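PDB 6TEQ: galactokinase from Bifidobacterium longum subsp. infantis ATCC 15697 = JCM 1222 = DSM 20088, which probably phosphorylates galactose with ATP as a GHMP-family galactokinase, and here holds 2-deoxy-2-fluoro-galactose in its sugar pocket. Local coordinates for residues T2-I7 and N399-L404; A36-V41 and P61-I66; L230-V235 and I374-K379; T237-Q242 and V344-I349. All coordinates share one frame; numbering follows the deposited sequence. Where two conformers were deposited one is given.

Contact 1. Residues T2-I7 and N399-L404; sequences TAVEFI and NAPRAL
Phe6 pairs with Ala403 in a parallel beta bridge, CA to CA 4.6 Å, which adds the N-terminal residues as an outermost strand to the mixed sheet holding strand 402-404. Two backbone bonds flank the bridge. Ala403 N donates to Glu5 O at 2.8 Å, nearly straight at 173°. Ile7 N donates to Ala403 O, also at 2.8 Å. On one face of the sheet the methyl of Ala403 points at the Phe6 ring. Ala403 CB lies 3.5 Å from the ring centroid of Phe6 and only 11° off the ring normal, a CH-pi contact over the face. The ring also stacks with His383 of helix 382-396. On the side of Arg402, Ile7 CG1 in the given conformer meets Arg402 CD at 3.8 Å, the two side chains crossing at a slant. The Arg402 chain runs extended from CG to NE, where it forms a salt bridge with Asp236. Glu5 does not reach this guanidinium directly. One water joins them: it donates to Glu5 OE2 and accepts from Arg402 NH1 in the guanidinium plane. A second water accepts from Glu5 N and donates to Pro401 O at 2.6 Å.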
# COMPACT_ATOMS: atom_id res chain seq x y z
N THR A 2 25.82 -2.87 14.85
CA THR A 2 24.58 -2.80 15.62
C THR A 2 23.65 -3.93 15.10
O THR A 2 23.61 -4.21 13.84
CB THR A 2 24.01 -1.37 15.56
OG1 THR A 2 24.94 -0.55 16.28
CG2 THR A 2 22.64 -1.23 16.17
N ALA A 3 22.98 -4.58 16.04
CA ALA A 3 21.87 -5.51 15.78
C ALA A 3 20.83 -4.83 14.88
O ALA A 3 20.67 -3.61 14.90
CB ALA A 3 21.26 -5.98 17.09
N VAL A 4 20.13 -5.61 14.10
CA VAL A 4 19.10 -5.10 13.16
C VAL A 4 18.01 -4.42 14.00
O VAL A 4 17.62 -4.93 15.09
CB VAL A 4 18.53 -6.21 12.25
CG1 VAL A 4 17.78 -7.28 13.01
CG2 VAL A 4 17.70 -5.59 11.14
N GLU A 5 17.59 -3.25 13.57
CA GLU A 5 16.52 -2.45 14.21
C GLU A 5 15.14 -2.97 13.81
O GLU A 5 14.90 -3.08 12.60
CB GLU A 5 16.64 -0.97 13.83
CG GLU A 5 15.65 -0.04 14.48
CD GLU A 5 15.73 1.42 14.02
OE1 GLU A 5 15.21 2.27 14.77
OE2 GLU A 5 16.28 1.69 12.90
N PHE A 6 14.24 -3.07 14.79
CA PHE A 6 12.78 -3.23 14.57
C PHE A 6 12.14 -1.88 14.89
O PHE A 6 12.39 -1.28 15.95
CB PHE A 6 12.19 -4.37 15.40
CG PHE A 6 12.36 -5.74 14.79
CD1 PHE A 6 13.64 -6.29 14.66
CD2 PHE A 6 11.28 -6.45 14.27
CE1 PHE A 6 13.82 -7.54 14.09
CE2 PHE A 6 11.46 -7.70 13.70
CZ PHE A 6 12.73 -8.24 13.60
N ILE A 7 11.37 -1.38 13.92
CA ILE A 7 10.66 -0.07 13.95
C ILE A 7 9.28 -0.33 14.54
O ILE A 7 8.45 -0.92 13.82
CB ILE A 7 10.52 0.52 12.54
CG1 ILE A 7 11.89 0.74 11.91
CG2 ILE A 7 9.69 1.79 12.55
CD1 ILE A 7 12.81 1.50 12.82
N ASN A 399 23.27 -0.91 2.33
CA ASN A 399 22.74 -0.18 3.50
C ASN A 399 22.12 -1.19 4.44
O ASN A 399 21.52 -2.19 3.92
CB ASN A 399 21.64 0.84 3.14
CG ASN A 399 22.04 1.81 2.06
OD1 ASN A 399 23.22 2.14 1.95
ND2 ASN A 399 21.05 2.30 1.29
N ALA A 400 22.21 -0.97 5.75
CA ALA A 400 21.53 -1.84 6.73
C ALA A 400 20.05 -1.86 6.47
O ALA A 400 19.44 -0.80 6.28
CB ALA A 400 21.78 -1.39 8.13
N PRO A 401 19.40 -3.03 6.59
CA PRO A 401 17.94 -3.06 6.55
C PRO A 401 17.38 -2.71 7.92
O PRO A 401 18.11 -2.70 8.94
CB PRO A 401 17.67 -4.51 6.13
CG PRO A 401 18.76 -5.26 6.81
CD PRO A 401 19.97 -4.37 6.77
N ARG A 402 16.04 -2.63 7.96
CA ARG A 402 15.34 -2.54 9.27
C ARG A 402 14.09 -3.39 9.15
O ARG A 402 13.57 -3.56 8.03
CB ARG A 402 15.05 -1.10 9.64
CG ARG A 402 14.16 -0.39 8.67
CD ARG A 402 14.18 1.13 8.89
NE ARG A 402 13.51 1.77 7.81
CZ ARG A 402 13.48 3.07 7.64
NH1 ARG A 402 13.97 3.85 8.60
NH2 ARG A 402 12.90 3.56 6.55
N ALA A 403 13.57 -3.83 10.25
CA ALA A 403 12.41 -4.71 10.27
C ALA A 403 11.29 -4.05 11.04
O ALA A 403 11.46 -3.04 11.67
CB ALA A 403 12.81 -6.06 10.85
N LEU A 404 10.10 -4.59 10.86
CA LEU A 404 8.90 -4.06 11.54
C LEU A 404 8.11 -5.27 12.01
O LEU A 404 7.94 -6.21 11.23
CB LEU A 404 7.99 -3.30 10.55
CG LEU A 404 8.35 -1.98 9.90
CD1 LEU A 404 9.37 -2.23 8.84
CD2 LEU A 404 7.06 -1.42 9.25
O HOH W 1 18.80 -1.79 11.26
O HOH W 2 15.36 3.51 11.03

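Contact 2. Residues A36-V41 and P61-I66; sequences AAPGRV and PHRTFI
Arg63 and Pro38 lie side by side and point the same way, on one face of the antiparallel hairpin made by strands 33-42 and 54-70. They form a non-hydrogen-bonded pair with CA atoms 4.0 Å apart. Arg63 CG rests 3.7 Å from Pro38 CA. The arginine chain then bends at chi3 (79°), which turns the guanidinium back over the neighbouring strand. Arg63 NH1 comes 3.7 Å from Pro38 CD. Ala36 touches both flat groups of the other strand, from different directions: its C lies over a face of the guanidinium, its CB over a face of the Phe65 ring. Ala36 CB is also 3.7 Å from Arg63 NE. Over the ring the methyl is offset toward the rim, with Ala36 CB 3.9 Å from the Phe65 centroid. Between these pairs Ala37 and Thr64 form a hydrogen-bonded pair, with Thr64 N to Ala37 O at 2.8 Å and a bond back from Ala37 N to Thr64 O. Gly39 N bonds to His62 O. Further along strand 33-42, Arg40 touches the bound alpha anomer of 2-deoxy-2-fluoro-galactose and forms a salt bridge with Asp191. The charged end of Arg63 is buried, yet it makes a salt bridge with Glu415 and a hydrogen bond to Ser411 O. Its CG packs on Pro38, and its charge is probably balanced by Glu415.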
# COMPACT_ATOMS: atom_id res chain seq x y z
N ALA A 36 -6.15 8.81 12.03
CA ALA A 36 -4.97 8.04 11.62
C ALA A 36 -5.34 7.00 10.61
O ALA A 36 -6.50 6.60 10.54
CB ALA A 36 -4.27 7.43 12.81
N ALA A 37 -4.38 6.73 9.72
CA ALA A 37 -4.53 5.66 8.73
C ALA A 37 -3.28 4.83 8.75
O ALA A 37 -2.15 5.38 8.87
CB ALA A 37 -4.83 6.26 7.39
N PRO A 38 -3.42 3.52 8.54
CA PRO A 38 -2.26 2.65 8.55
C PRO A 38 -1.55 2.55 7.21
O PRO A 38 -2.10 2.75 6.12
CB PRO A 38 -2.84 1.31 8.98
CG PRO A 38 -4.22 1.32 8.28
CD PRO A 38 -4.68 2.75 8.53
N GLY A 39 -0.29 2.16 7.30
CA GLY A 39 0.41 1.59 6.14
C GLY A 39 -0.08 0.17 5.92
O GLY A 39 -0.98 -0.28 6.62
N ARG A 40 0.50 -0.52 4.94
CA ARG A 40 -0.03 -1.82 4.54
C ARG A 40 1.09 -2.71 4.06
O ARG A 40 2.10 -2.22 3.48
CB ARG A 40 -1.09 -1.64 3.46
CG ARG A 40 -0.61 -1.13 2.12
CD ARG A 40 -0.26 -2.22 1.16
NE ARG A 40 0.38 -1.69 -0.05
CZ ARG A 40 1.67 -1.47 -0.22
NH1 ARG A 40 2.09 -0.95 -1.37
NH2 ARG A 40 2.57 -1.86 0.68
N VAL A 41 0.84 -4.02 4.14
CA VAL A 41 1.61 -5.00 3.33
C VAL A 41 0.65 -5.80 2.46
O VAL A 41 -0.32 -6.38 2.94
CB VAL A 41 2.50 -5.90 4.20
CG1 VAL A 41 3.79 -5.24 4.59
CG2 VAL A 41 1.81 -6.29 5.47
N PRO A 61 0.07 -2.24 11.92
CA PRO A 61 -0.25 -1.44 13.09
C PRO A 61 0.34 -0.03 13.00
O PRO A 61 -0.09 0.87 13.71
CB PRO A 61 0.45 -2.20 14.19
CG PRO A 61 1.51 -3.05 13.55
CD PRO A 61 0.97 -3.36 12.19
N HIS A 62 1.32 0.14 12.14
CA HIS A 62 2.06 1.40 11.92
C HIS A 62 1.11 2.36 11.20
O HIS A 62 0.58 2.01 10.12
CB HIS A 62 3.29 1.19 11.04
CG HIS A 62 4.26 0.26 11.68
ND1 HIS A 62 3.99 -1.09 11.76
CD2 HIS A 62 5.45 0.48 12.29
CE1 HIS A 62 4.98 -1.68 12.43
NE2 HIS A 62 5.90 -0.74 12.73
N ARG A 63 0.90 3.55 11.75
CA ARG A 63 -0.06 4.53 11.27
C ARG A 63 0.60 5.89 11.10
O ARG A 63 1.60 6.21 11.83
CB ARG A 63 -1.26 4.59 12.17
CG ARG A 63 -2.03 3.26 12.24
CD ARG A 63 -2.87 3.09 13.49
NE ARG A 63 -4.16 3.79 13.50
CZ ARG A 63 -5.27 3.40 12.89
NH1 ARG A 63 -5.29 2.31 12.15
NH2 ARG A 63 -6.39 4.09 13.07
N THR A 64 -0.04 6.68 10.25
CA THR A 64 0.19 8.14 10.15
C THR A 64 -0.96 8.78 10.93
O THR A 64 -2.15 8.52 10.58
CB THR A 64 0.20 8.60 8.70
OG1 THR A 64 1.37 7.99 8.16
CG2 THR A 64 0.23 10.10 8.48
N PHE A 65 -0.63 9.68 11.84
CA PHE A 65 -1.56 10.42 12.69
C PHE A 65 -1.62 11.85 12.23
O PHE A 65 -0.58 12.47 11.93
CB PHE A 65 -1.14 10.40 14.16
CG PHE A 65 -1.26 9.03 14.75
CD1 PHE A 65 -0.26 8.11 14.56
CD2 PHE A 65 -2.27 8.72 15.65
CE1 PHE A 65 -0.39 6.84 15.08
CE2 PHE A 65 -2.42 7.44 16.14
CZ PHE A 65 -1.46 6.51 15.88
N ILE A 66 -2.84 12.30 11.98
CA ILE A 66 -3.07 13.68 11.50
C ILE A 66 -3.87 14.40 12.56
O ILE A 66 -5.02 14.00 12.87
CB ILE A 66 -3.80 13.77 10.16
CG1 ILE A 66 -3.85 15.20 9.59
CG2 ILE A 66 -5.14 13.06 10.17
CD1 ILE A 66 -4.64 15.30 8.32

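Contact 3. Residues L230-V235 and I374-K379; sequences LELLVV and IALVDK
Glu231 and Val377 form an antiparallel hydrogen-bonded pair in the mixed sheet where strand 230-236 runs beside strand 372-378. Glu231 N donates to Val377 O at 2.9 Å, and Val377 N returns a bond to Glu231 O. Two residues on, Leu233 N donates to Ala375 O at 2.8 Å and Ala375 N to Leu233 O. The alternate residues turn their backbone groups outward. Val234 bonds with Leu404 on one side, and Ile374 with Arg363 on the other. In the given conformer of Glu231, OE1 accepts from Gly380 N in the turn after the second strand and from Gly382 N at the start of helix 382-396. Glu231 CG is anti to the backbone N (chi1 157°), and the extended chain passes Val377 at a slant, with Glu231 CG 4.0 Å from Val377 CG2. Asp378 OD1 bonds to Tyr360 OH, and Lys379 NZ to Asn229 OD1. The side chains of Leu232, Val234, Ile374 and Leu376 share one face, where Phe329 of helix 322-338 touches Ile374 and Leu376. Leu233 and Val377 face helix 382-396. Leu232 CD1 meets Leu376 CD2 at 4.0 Å.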
# COMPACT_ATOMS: atom_id res chain seq x y z
N LEU A 230 2.55 -18.63 13.63
CA LEU A 230 3.35 -17.95 12.61
C LEU A 230 3.64 -16.52 13.01
O LEU A 230 2.97 -15.92 13.93
CB LEU A 230 2.58 -17.88 11.28
CG LEU A 230 2.15 -19.19 10.64
CD1 LEU A 230 1.28 -18.93 9.41
CD2 LEU A 230 3.38 -20.00 10.33
N GLU A 231 4.55 -15.94 12.26
CA GLU A 231 4.99 -14.54 12.40
C GLU A 231 5.22 -14.04 10.98
O GLU A 231 5.86 -14.76 10.18
CB GLU A 231 6.20 -14.49 13.36
CG GLU A 231 7.12 -13.29 13.21
CD GLU A 231 8.29 -13.28 14.18
OE1 GLU A 231 8.64 -14.37 14.74
OE2 GLU A 231 8.88 -12.20 14.35
N LEU A 232 4.70 -12.86 10.65
CA LEU A 232 4.94 -12.28 9.32
C LEU A 232 6.12 -11.34 9.51
O LEU A 232 5.94 -10.28 10.10
CB LEU A 232 3.72 -11.55 8.81
CG LEU A 232 3.90 -10.99 7.41
CD1 LEU A 232 3.94 -12.08 6.38
CD2 LEU A 232 2.77 -10.01 7.13
N LEU A 233 7.28 -11.76 9.03
CA LEU A 233 8.49 -10.92 9.08
C LEU A 233 8.33 -9.88 7.98
O LEU A 233 8.07 -10.26 6.85
CB LEU A 233 9.74 -11.78 8.89
CG LEU A 233 11.05 -10.97 8.79
CD1 LEU A 233 11.27 -10.18 10.05
CD2 LEU A 233 12.24 -11.87 8.55
N VAL A 234 8.59 -8.63 8.30
CA VAL A 234 8.63 -7.55 7.29
C VAL A 234 9.99 -6.85 7.41
O VAL A 234 10.32 -6.47 8.54
CB VAL A 234 7.47 -6.58 7.48
CG1 VAL A 234 7.61 -5.40 6.50
CG2 VAL A 234 6.16 -7.29 7.35
N VAL A 235 10.75 -6.79 6.31
CA VAL A 235 12.08 -6.18 6.33
C VAL A 235 12.10 -5.12 5.26
O VAL A 235 11.94 -5.44 4.07
CB VAL A 235 13.20 -7.23 6.12
CG1 VAL A 235 14.56 -6.52 5.98
CG2 VAL A 235 13.20 -8.24 7.24
N ILE A 374 8.54 -9.50 2.69
CA ILE A 374 7.78 -10.18 3.73
C ILE A 374 8.10 -11.66 3.65
O ILE A 374 8.45 -12.19 2.61
CB ILE A 374 6.29 -9.90 3.61
CG1 ILE A 374 5.68 -10.59 2.41
CG2 ILE A 374 6.04 -8.39 3.63
CD1 ILE A 374 4.21 -10.36 2.20
N ALA A 375 7.95 -12.31 4.78
CA ALA A 375 8.14 -13.75 4.89
C ALA A 375 7.20 -14.33 5.93
O ALA A 375 7.06 -13.78 7.07
CB ALA A 375 9.60 -14.04 5.25
N LEU A 376 6.60 -15.45 5.58
CA LEU A 376 5.84 -16.28 6.52
C LEU A 376 6.90 -17.14 7.18
O LEU A 376 7.52 -17.92 6.50
CB LEU A 376 4.79 -17.10 5.80
CG LEU A 376 3.56 -16.35 5.37
CD1 LEU A 376 2.73 -17.27 4.43
CD2 LEU A 376 2.71 -15.90 6.56
N VAL A 377 7.00 -17.02 8.50
CA VAL A 377 7.99 -17.75 9.28
C VAL A 377 7.31 -18.31 10.52
O VAL A 377 6.24 -17.85 10.90
CB VAL A 377 9.18 -16.85 9.65
CG1 VAL A 377 9.75 -16.17 8.45
CG2 VAL A 377 8.81 -15.85 10.71
N ASP A 378 7.97 -19.27 11.16
CA ASP A 378 7.42 -19.73 12.45
C ASP A 378 7.53 -18.64 13.50
O ASP A 378 8.53 -17.86 13.53
CB ASP A 378 8.09 -20.99 12.95
CG ASP A 378 7.73 -22.22 12.10
OD1 ASP A 378 6.54 -22.35 11.69
OD2 ASP A 378 8.64 -22.95 11.78
N LYS A 379 6.57 -18.61 14.39
CA LYS A 379 6.59 -17.66 15.51
C LYS A 379 7.92 -17.82 16.24
O LYS A 379 8.28 -18.99 16.54
CB LYS A 379 5.49 -18.02 16.47
CG LYS A 379 5.30 -17.18 17.70
CD LYS A 379 4.36 -17.80 18.77
CE LYS A 379 4.19 -19.33 18.86
NZ LYS A 379 2.97 -19.65 19.63

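Contact 4. Residues T237-Q242 and V344-I349; sequences TQAPHQ and VPELDI
Ala239 presses its methyl against the Glu346 carboxylate, with Ala239 CB 3.4 Å from CD of Glu346. This is the tight part of the contact. The glutamate chain bends at chi2 (92°), and CB, CG and CD all meet the one methyl. Thr237 packs beside it. Its CB lies 3.9 Å from Glu346 CB, and the two side chains cross at about a right angle. Thr237 CG2 also reaches Leu347 CD2 at 3.8 Å, on the buried side. No hydrogen bond spans the two segments. The polar atom of Thr237 is used within its own loop: OG1 accepts from Ala239 N at 3.1 Å, an ST turn, which probably helps to hold Ala239 toward the helix. The same hydroxyl bonds to Gly371 O. The contact is looser toward solvent. There the exposed Pro240 approaches only through CD, 3.8 Å from Glu346 OE2, and little of Pro240 is covered by the helix. His241 NE2 bonds to the backbone O of Gly136, a residue that binds ADP when that ligand is present. Val344 is the N-cap residue of helix 345-356, and the contact lies on the first turn of that helix. The loop that follows strand 230-236 rests there, and Phe393 of helix 382-396 touches both Thr237 and Glu346.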
# COMPACT_ATOMS: atom_id res chain seq x y z
N THR A 237 14.31 -3.07 3.12
CA THR A 237 15.71 -3.19 2.64
C THR A 237 16.45 -1.87 2.82
O THR A 237 17.67 -1.94 2.90
CB THR A 237 15.84 -3.62 1.19
OG1 THR A 237 15.31 -2.61 0.31
CG2 THR A 237 15.17 -4.98 1.01
N GLN A 238 15.76 -0.75 2.88
CA GLN A 238 16.42 0.58 2.82
C GLN A 238 17.30 0.70 1.57
O GLN A 238 18.25 1.54 1.59
CB GLN A 238 17.16 0.84 4.13
CG GLN A 238 16.23 0.77 5.32
CD GLN A 238 16.76 1.53 6.51
OE1 GLN A 238 17.52 1.04 7.34
NE2 GLN A 238 16.48 2.82 6.45
N ALA A 239 17.01 -0.06 0.50
CA ALA A 239 17.79 0.03 -0.75
C ALA A 239 17.46 1.40 -1.31
O ALA A 239 16.27 1.82 -1.22
CB ALA A 239 17.44 -0.99 -1.76
N PRO A 240 18.48 2.07 -1.92
CA PRO A 240 18.29 3.41 -2.45
C PRO A 240 17.33 3.26 -3.63
O PRO A 240 17.55 2.42 -4.49
CB PRO A 240 19.70 3.82 -2.85
CG PRO A 240 20.36 2.53 -3.23
CD PRO A 240 19.86 1.58 -2.17
N HIS A 241 16.25 4.01 -3.67
CA HIS A 241 15.40 3.94 -4.88
C HIS A 241 14.72 5.26 -5.08
O HIS A 241 15.05 6.20 -4.30
CB HIS A 241 14.49 2.73 -4.80
CG HIS A 241 13.52 2.81 -3.69
ND1 HIS A 241 12.19 2.83 -3.93
CD2 HIS A 241 13.68 2.77 -2.35
CE1 HIS A 241 11.55 2.87 -2.79
NE2 HIS A 241 12.44 2.81 -1.80
N GLN A 242 13.83 5.33 -6.09
CA GLN A 242 13.31 6.62 -6.55
C GLN A 242 11.83 6.55 -6.97
O GLN A 242 11.50 6.07 -8.08
CB GLN A 242 14.13 7.10 -7.75
CG GLN A 242 13.80 8.55 -8.03
CD GLN A 242 14.60 9.07 -9.17
OE1 GLN A 242 15.52 8.40 -9.59
NE2 GLN A 242 14.26 10.26 -9.60
N VAL A 344 15.14 -5.87 -7.25
CA VAL A 344 16.52 -5.33 -7.20
C VAL A 344 17.27 -6.30 -6.33
O VAL A 344 16.66 -7.08 -5.57
CB VAL A 344 16.57 -3.89 -6.67
CG1 VAL A 344 15.80 -2.95 -7.58
CG2 VAL A 344 16.07 -3.78 -5.23
N PRO A 345 18.62 -6.25 -6.35
CA PRO A 345 19.38 -7.25 -5.60
C PRO A 345 19.03 -7.31 -4.12
O PRO A 345 19.04 -8.40 -3.59
CB PRO A 345 20.83 -6.82 -5.83
CG PRO A 345 20.75 -6.26 -7.24
CD PRO A 345 19.45 -5.46 -7.27
N GLU A 346 18.81 -6.15 -3.48
CA GLU A 346 18.53 -6.16 -2.03
C GLU A 346 17.26 -6.99 -1.78
O GLU A 346 17.19 -7.70 -0.77
CB GLU A 346 18.42 -4.73 -1.50
CG GLU A 346 19.72 -3.95 -1.59
CD GLU A 346 19.92 -3.12 -2.85
OE1 GLU A 346 19.36 -3.45 -3.92
OE2 GLU A 346 20.69 -2.13 -2.76
N LEU A 347 16.22 -6.80 -2.59
CA LEU A 347 14.99 -7.57 -2.37
C LEU A 347 15.31 -9.05 -2.60
O LEU A 347 14.85 -9.91 -1.82
CB LEU A 347 13.89 -7.14 -3.32
CG LEU A 347 13.34 -5.73 -3.16
CD1 LEU A 347 12.41 -5.41 -4.31
CD2 LEU A 347 12.62 -5.60 -1.80
N ASP A 348 16.00 -9.36 -3.71
CA ASP A 348 16.17 -10.79 -4.10
C ASP A 348 17.05 -11.51 -3.07
O ASP A 348 16.79 -12.65 -2.73
CB ASP A 348 16.72 -10.92 -5.51
CG ASP A 348 15.71 -10.43 -6.51
OD1 ASP A 348 14.52 -10.36 -6.15
OD2 ASP A 348 16.15 -10.13 -7.60
N ILE A 349 18.07 -10.83 -2.59
CA ILE A 349 19.00 -11.44 -1.59
C ILE A 349 18.30 -11.58 -0.22
O ILE A 349 18.38 -12.65 0.38
CB ILE A 349 20.30 -10.64 -1.53
CG1 ILE A 349 21.10 -10.82 -2.81
CG2 ILE A 349 21.10 -11.04 -0.27
CD1 ILE A 349 22.24 -9.84 -3.01

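How the contacts relate
From the N terminus, contact 1 opens first and closes last, joining residues 2-7 to 399-404, so the other three lie within its span. Contact 2 closes early, as a hairpin of the other, larger mixed sheet. Contact 3 then opens at 230-235, and contact 4, starting just after it at 237-242, closes before 374-379 is reached. Contacts 1 and 3 share one sheet, where strands 402-404 and 230-236 are neighbours. Contact 4 adds helix 345-356 at the end of strand 230-236, and Gln238 O takes a bond from Asn399 ND2. Contact 2 reaches contact 1 through His62, bonded to Ile7 O, and contact 3 through Val41, packed in the given conformer on Ile374 and Val234.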